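Long-range contact in pentacotripeptide-repeat region of PRORP domain-containing protein (Brachypodium distachyon, PDB 4ME2), which probably binds RNA in a sequence-specific manner as a chloroplast pentatricopeptide repeat protein associated with group II introns: residues A[136-147]-A[183-193]. Sequence-based numbering, arbitrary orientation.
Sequences AAAVDALVEAFI and RARAAWRVYEA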
ATOM      1  N   ALA A 136      -2.769  -6.060 -10.087  1.00 20.79           N
ATOM      2  CA  ALA A 136      -1.337  -6.151  -9.797  1.00 20.10           C
ATOM      3  C   ALA A 136      -0.641  -4.821 -10.078  1.00 20.07           C
ATOM      4  O   ALA A 136       0.167  -4.338  -9.278  1.00 19.52           O
ATOM      5  CB  ALA A 136      -0.705  -7.273 -10.609  1.00 21.34           C
ATOM      6  N   ALA A 137      -0.972  -4.227 -11.221  1.00 19.93           N
ATOM      7  CA  ALA A 137      -0.419  -2.941 -11.613  1.00 19.82           C
ATOM      8  C   ALA A 137      -0.824  -1.860 -10.624  1.00 19.27           C
ATOM      9  O   ALA A 137      -0.010  -1.001 -10.279  1.00 19.76           O
ATOM     10  CB  ALA A 137      -0.893  -2.568 -13.010  1.00 20.26           C
ATOM     11  N   ALA A 138      -2.078  -1.904 -10.182  1.00 19.02           N
ATOM     12  CA  ALA A 138      -2.580  -0.910  -9.234  1.00 18.19           C
ATOM     13  C   ALA A 138      -1.910  -1.060  -7.866  1.00 18.15           C
ATOM     14  O   ALA A 138      -1.642  -0.062  -7.194  1.00 17.60           O
ATOM     15  CB  ALA A 138      -4.097  -0.985  -9.118  1.00 18.93           C
ATOM     16  N   VAL A 139      -1.645  -2.301  -7.458  1.00 17.54           N
ATOM     17  CA  VAL A 139      -0.939  -2.541  -6.195  1.00 17.16           C
ATOM     18  C   VAL A 139       0.508  -2.043  -6.287  1.00 17.52           C
ATOM     19  O   VAL A 139       1.007  -1.402  -5.361  1.00 17.43           O
ATOM     20  CB  VAL A 139      -0.974  -4.024  -5.767  1.00 17.02           C
ATOM     21  CG1 VAL A 139       0.022  -4.285  -4.645  1.00 16.96           C
ATOM     22  CG2 VAL A 139      -2.371  -4.421  -5.319  1.00 18.04           C
ATOM     23  N   ASP A 140       1.192  -2.328  -7.395  1.00 17.83           N
ATOM     24  CA  ASP A 140       2.568  -1.850  -7.555  1.00 18.39           C
ATOM     25  C   ASP A 140       2.624  -0.327  -7.489  1.00 18.49           C
ATOM     26  O   ASP A 140       3.546   0.243  -6.894  1.00 18.45           O
ATOM     27  CB  ASP A 140       3.182  -2.319  -8.877  1.00 19.50           C
ATOM     28  CG  ASP A 140       3.382  -3.816  -8.943  1.00 20.16           C
ATOM     29  OD1 ASP A 140       3.214  -4.520  -7.923  1.00 19.71           O
ATOM     30  OD2 ASP A 140       3.709  -4.291 -10.052  1.00 21.13           O
ATOM     31  N   ALA A 141       1.638   0.316  -8.116  1.00 18.26           N
ATOM     32  CA  ALA A 141       1.548   1.769  -8.125  1.00 18.17           C
ATOM     33  C   ALA A 141       1.281   2.322  -6.725  1.00 18.18           C
ATOM     34  O   ALA A 141       1.848   3.349  -6.350  1.00 18.38           O
ATOM     35  CB  ALA A 141       0.486   2.245  -9.113  1.00 18.09           C
ATOM     36  N   LEU A 142       0.441   1.634  -5.955  1.00 17.92           N
ATOM     37  CA  LEU A 142       0.164   2.044  -4.577  1.00 17.60           C
ATOM     38  C   LEU A 142       1.441   2.021  -3.737  1.00 17.70           C
ATOM     39  O   LEU A 142       1.667   2.918  -2.913  1.00 17.82           O
ATOM     40  CB  LEU A 142      -0.915   1.150  -3.954  1.00 17.47           C
ATOM     41  CG  LEU A 142      -1.260   1.409  -2.479  1.00 18.01           C
ATOM     42  CD1 LEU A 142      -1.778   2.828  -2.281  1.00 18.10           C
ATOM     43  CD2 LEU A 142      -2.260   0.380  -1.978  1.00 18.49           C
ATOM     44  N   VAL A 143       2.280   1.009  -3.958  1.00 17.62           N
ATOM     45  CA  VAL A 143       3.543   0.897  -3.232  1.00 18.01           C
ATOM     46  C   VAL A 143       4.501   2.028  -3.608  1.00 18.48           C
ATOM     47  O   VAL A 143       5.142   2.611  -2.735  1.00 18.60           O
ATOM     48  CB  VAL A 143       4.191  -0.492  -3.396  1.00 18.80           C
ATOM     49  CG1 VAL A 143       5.619  -0.488  -2.877  1.00 19.27           C
ATOM     50  CG2 VAL A 143       3.366  -1.531  -2.656  1.00 18.85           C
ATOM     51  N   GLU A 144       4.580   2.357  -4.895  1.00 19.14           N
ATOM     52  CA  GLU A 144       5.362   3.521  -5.314  1.00 19.97           C
ATOM     53  C   GLU A 144       4.853   4.801  -4.655  1.00 19.88           C
ATOM     54  O   GLU A 144       5.654   5.637  -4.241  1.00 20.30           O
ATOM     55  CB  GLU A 144       5.368   3.673  -6.835  1.00 21.20           C
ATOM     56  CG  GLU A 144       6.098   2.553  -7.555  1.00 22.55           C
ATOM     57  CD  GLU A 144       7.543   2.416  -7.124  1.00 23.61           C
ATOM     58  OE1 GLU A 144       8.286   3.420  -7.187  1.00 25.97           O
ATOM     59  OE2 GLU A 144       7.943   1.302  -6.728  1.00 24.35           O
ATOM     60  N   ALA A 145       3.531   4.936  -4.540  1.00 19.48           N
ATOM     61  CA  ALA A 145       2.917   6.120  -3.932  1.00 19.36           C
ATOM     62  C   ALA A 145       3.233   6.215  -2.442  1.00 20.05           C
ATOM     63  O   ALA A 145       3.448   7.307  -1.920  1.00 21.02           O
ATOM     64  CB  ALA A 145       1.410   6.142  -4.175  1.00 19.25           C
ATOM     65  N   PHE A 146       3.269   5.068  -1.773  1.00 19.37           N
ATOM     66  CA  PHE A 146       3.614   5.002  -0.362  1.00 19.97           C
ATOM     67  C   PHE A 146       5.060   5.441  -0.160  1.00 20.50           C
ATOM     68  O   PHE A 146       5.345   6.269   0.700  1.00 20.98           O
ATOM     69  CB  PHE A 146       3.395   3.580   0.164  1.00 20.20           C
ATOM     70  CG  PHE A 146       3.987   3.324   1.527  1.00 20.24           C
ATOM     71  CD1 PHE A 146       3.725   4.178   2.598  1.00 20.43           C
ATOM     72  CD2 PHE A 146       4.778   2.203   1.749  1.00 20.74           C
ATOM     73  CE1 PHE A 146       4.259   3.929   3.856  1.00 20.82           C
ATOM     74  CE2 PHE A 146       5.311   1.941   3.006  1.00 21.01           C
ATOM     75  CZ  PHE A 146       5.054   2.808   4.059  1.00 21.35           C
ATOM     76  N   ILE A 147       5.965   4.899  -0.967  1.00 21.03           N
ATOM     77  CA  ILE A 147       7.382   5.237  -0.825  1.00 21.92           C
ATOM     78  C   ILE A 147       7.589   6.731  -1.070  1.00 22.73           C
ATOM     79  O   ILE A 147       8.287   7.400  -0.303  1.00 23.47           O
ATOM     80  CB  ILE A 147       8.281   4.363  -1.728  1.00 22.20           C
ATOM     81  CG1 ILE A 147       8.216   2.906  -1.263  1.00 22.46           C
ATOM     82  CG2 ILE A 147       9.726   4.852  -1.702  1.00 23.39           C
ATOM     83  CD1 ILE A 147       8.845   1.911  -2.218  1.00 23.14           C
ATOM     84  N   ARG A 183       3.624  -9.967  -5.514  1.00 19.02           N
ATOM     85  CA  ARG A 183       4.143  -8.685  -5.985  1.00 18.83           C
ATOM     86  C   ARG A 183       5.570  -8.489  -5.490  1.00 18.76           C
ATOM     87  O   ARG A 183       5.839  -7.709  -4.566  1.00 18.42           O
ATOM     88  CB  ARG A 183       3.218  -7.526  -5.583  1.00 18.87           C
ATOM     89  CG  ARG A 183       1.750  -7.686  -5.990  1.00 19.64           C
ATOM     90  CD  ARG A 183       1.544  -8.164  -7.424  1.00 20.79           C
ATOM     91  NE  ARG A 183       2.304  -7.390  -8.404  1.00 20.69           N
ATOM     92  CZ  ARG A 183       2.735  -7.877  -9.567  1.00 20.99           C
ATOM     93  NH1 ARG A 183       2.482  -9.139  -9.903  1.00 22.21           N
ATOM     94  NH2 ARG A 183       3.422  -7.103 -10.398  1.00 21.48           N
ATOM     95  N   ALA A 184       6.482  -9.209  -6.134  1.00 18.33           N
ATOM     96  CA  ALA A 184       7.863  -9.331  -5.680  1.00 18.81           C
ATOM     97  C   ALA A 184       8.647  -8.034  -5.773  1.00 18.79           C
ATOM     98  O   ALA A 184       9.325  -7.643  -4.821  1.00 18.76           O
ATOM     99  CB  ALA A 184       8.569 -10.429  -6.454  1.00 19.26           C
ATOM    100  N   ARG A 185       8.566  -7.376  -6.924  1.00 19.03           N
ATOM    101  CA  ARG A 185       9.272  -6.117  -7.117  1.00 19.10           C
ATOM    102  C   ARG A 185       8.803  -5.059  -6.116  1.00 18.75           C
ATOM    103  O   ARG A 185       9.626  -4.340  -5.538  1.00 19.27           O
ATOM    104  CB  ARG A 185       9.094  -5.623  -8.561  1.00 20.12           C
ATOM    105  CG  ARG A 185       9.794  -4.308  -8.875  1.00 22.40           C
ATOM    106  CD  ARG A 185      11.288  -4.364  -8.596  1.00 22.63           C
ATOM    107  NE  ARG A 185      11.964  -5.403  -9.374  1.00 24.12           N
ATOM    108  CZ  ARG A 185      13.197  -5.837  -9.141  1.00 23.93           C
ATOM    109  NH1 ARG A 185      13.912  -5.327  -8.147  1.00 25.28           N
ATOM    110  NH2 ARG A 185      13.715  -6.792  -9.907  1.00 25.43           N
ATOM    111  N   ALA A 186       7.487  -4.970  -5.923  1.00 18.69           N
ATOM    112  CA  ALA A 186       6.901  -4.055  -4.939  1.00 18.56           C
ATOM    113  C   ALA A 186       7.433  -4.333  -3.529  1.00 18.75           C
ATOM    114  O   ALA A 186       7.818  -3.405  -2.812  1.00 18.63           O
ATOM    115  CB  ALA A 186       5.377  -4.118  -4.970  1.00 18.56           C
ATOM    116  N   ALA A 187       7.472  -5.608  -3.139  1.00 18.61           N
ATOM    117  CA  ALA A 187       8.005  -5.978  -1.825  1.00 18.84           C
ATOM    118  C   ALA A 187       9.478  -5.561  -1.705  1.00 19.53           C
ATOM    119  O   ALA A 187       9.898  -4.953  -0.707  1.00 19.68           O
ATOM    120  CB  ALA A 187       7.835  -7.477  -1.578  1.00 18.86           C
ATOM    121  N   TRP A 188      10.260  -5.872  -2.732  1.00 19.95           N
ATOM    122  CA  TRP A 188      11.648  -5.450  -2.753  1.00 20.88           C
ATOM    123  C   TRP A 188      11.774  -3.947  -2.617  1.00 21.43           C
ATOM    124  O   TRP A 188      12.610  -3.458  -1.850  1.00 21.43           O
ATOM    125  CB  TRP A 188      12.344  -5.943  -4.010  1.00 21.43           C
ATOM    126  CG  TRP A 188      13.715  -5.374  -4.106  1.00 22.16           C
ATOM    127  CD1 TRP A 188      14.154  -4.351  -4.934  1.00 22.63           C
ATOM    128  CD2 TRP A 188      14.863  -5.724  -3.280  1.00 22.15           C
ATOM    129  NE1 TRP A 188      15.475  -4.082  -4.705  1.00 23.10           N
ATOM    130  CE2 TRP A 188      15.961  -4.875  -3.729  1.00 23.19           C
ATOM    131  CE3 TRP A 188      15.089  -6.649  -2.271  1.00 22.63           C
ATOM    132  CZ2 TRP A 188      17.223  -4.951  -3.165  1.00 23.16           C
ATOM    133  CZ3 TRP A 188      16.366  -6.722  -1.712  1.00 22.86           C
ATOM    134  CH2 TRP A 188      17.405  -5.892  -2.148  1.00 23.48           C
ATOM    135  N   ARG A 189      10.944  -3.205  -3.351  1.00 21.78           N
ATOM    136  CA  ARG A 189      10.986  -1.742  -3.302  1.00 23.42           C
ATOM    137  C   ARG A 189      10.839  -1.237  -1.872  1.00 23.14           C
ATOM    138  O   ARG A 189      11.631  -0.408  -1.423  1.00 24.16           O
ATOM    139  CB  ARG A 189       9.922  -1.116  -4.215  1.00 24.03           C
ATOM    140  CG  ARG A 189      10.340  -0.989  -5.677  1.00 25.78           C
ATOM    141  CD  ARG A 189      10.497   0.469  -6.117  1.00 28.68           C
ATOM    142  NE  ARG A 189      11.356   1.254  -5.239  1.00 30.77           N
ATOM    143  CZ  ARG A 189      11.199   2.551  -4.970  1.00 30.61           C
ATOM    144  NH1 ARG A 189      10.198   3.246  -5.494  1.00 31.79           N
ATOM    145  NH2 ARG A 189      12.049   3.157  -4.155  1.00 32.20           N
ATOM    146  N   VAL A 190       9.837  -1.746  -1.157  1.00 22.74           N
ATOM    147  CA  VAL A 190       9.602  -1.348   0.238  1.00 23.24           C
ATOM    148  C   VAL A 190      10.766  -1.755   1.140  1.00 24.29           C
ATOM    149  O   VAL A 190      11.269  -0.944   1.935  1.00 25.00           O
ATOM    150  CB  VAL A 190       8.306  -1.964   0.809  1.00 22.71           C
ATOM    151  CG1 VAL A 190       8.221  -1.723   2.310  1.00 23.10           C
ATOM    152  CG2 VAL A 190       7.082  -1.390   0.115  1.00 23.06           C
ATOM    153  N   TYR A 191      11.169  -3.021   1.036  1.00 24.59           N
ATOM    154  CA  TYR A 191      12.275  -3.534   1.839  1.00 25.88           C
ATOM    155  C   TYR A 191      13.552  -2.718   1.619  1.00 26.96           C
ATOM    156  O   TYR A 191      14.218  -2.318   2.577  1.00 28.74           O
ATOM    157  CB  TYR A 191      12.514  -5.021   1.546  1.00 25.24           C
ATOM    158  CG  TYR A 191      13.729  -5.589   2.244  1.00 25.75           C
ATOM    159  CD1 TYR A 191      14.961  -5.659   1.590  1.00 26.30           C
ATOM    160  CD2 TYR A 191      13.651  -6.055   3.556  1.00 25.99           C
ATOM    161  CE1 TYR A 191      16.082  -6.179   2.227  1.00 26.43           C
ATOM    162  CE2 TYR A 191      14.766  -6.581   4.200  1.00 25.99           C
ATOM    163  CZ  TYR A 191      15.975  -6.637   3.532  1.00 26.49           C
ATOM    164  OH  TYR A 191      17.077  -7.156   4.171  1.00 26.78           O
ATOM    165  N   GLU A 192      13.882  -2.456   0.359  1.00 27.65           N
ATOM    166  CA  GLU A 192      15.088  -1.704   0.033  1.00 29.07           C
ATOM    167  C   GLU A 192      15.037  -0.275   0.572  1.00 30.30           C
ATOM    168  O   GLU A 192      15.978   0.175   1.224  1.00 31.43           O
ATOM    169  CB  GLU A 192      15.336  -1.693  -1.472  1.00 29.46           C
ATOM    170  CG  GLU A 192      16.501  -0.813  -1.884  1.00 30.52           C
ATOM    171  CD  GLU A 192      16.685  -0.765  -3.382  1.00 30.61           C
ATOM    172  OE1 GLU A 192      17.776  -1.139  -3.857  1.00 31.76           O
ATOM    173  OE2 GLU A 192      15.737  -0.361  -4.087  1.00 32.01           O
ATOM    174  N   ALA A 193      13.940   0.429   0.308  1.00 29.74           N
ATOM    175  CA  ALA A 193      13.814   1.826   0.731  1.00 30.30           C
ATOM    176  C   ALA A 193      13.827   1.978   2.253  1.00 31.12           C
ATOM    177  O   ALA A 193      14.547   2.824   2.784  1.00 32.02           O
ATOM    178  CB  ALA A 193      12.568   2.465   0.131  1.00 29.50           C
TER
HETATM  179  O   HOH W   1       5.525  -6.235  -7.669  1.00 20.58           O
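The guanidinium groups of Arg183 and Arg189 each carry an aliphatic methyl on one face, Ala136 CB and Ile147 CD1, and a carboxylate at the edge. The CB of Ala136 sits centrally over Arg183, 3.6 Å from CZ, while the carboxylate of Asp140 lies at the edge. The grip is side-on and nearly straight: NE of Arg183 reaches OD1 of Asp140 at 3.0 Å, and NH2 of Arg183 meets the syn lone pair of Asp140 OD2 at 2.8 Å, the two planes 27° apart. Bends at chi2 and chi3 curl the arginine back toward the acid. A water bridges Asp140 OD1 to the backbone N of Ala186. In the helix-turn-helix solenoid of a pentatricopeptide repeat protein, segments 136-147 and 184-193 run side by side and nearly parallel, their axes 9.4 Å apart, with the intervening helix 168-180 packed against Val139 and Val190. With an alanine here instead of Arg183, the Asp140 carboxylate would probably lose its charge partner and the Ala136 methyl its cover. On the more buried side, Val143 CG1 presses tightly on Val190 CG2 at 3.5 Å. Farther along, the NH1 of Arg189 donates a more bent bond (133°) to Glu144 OE1.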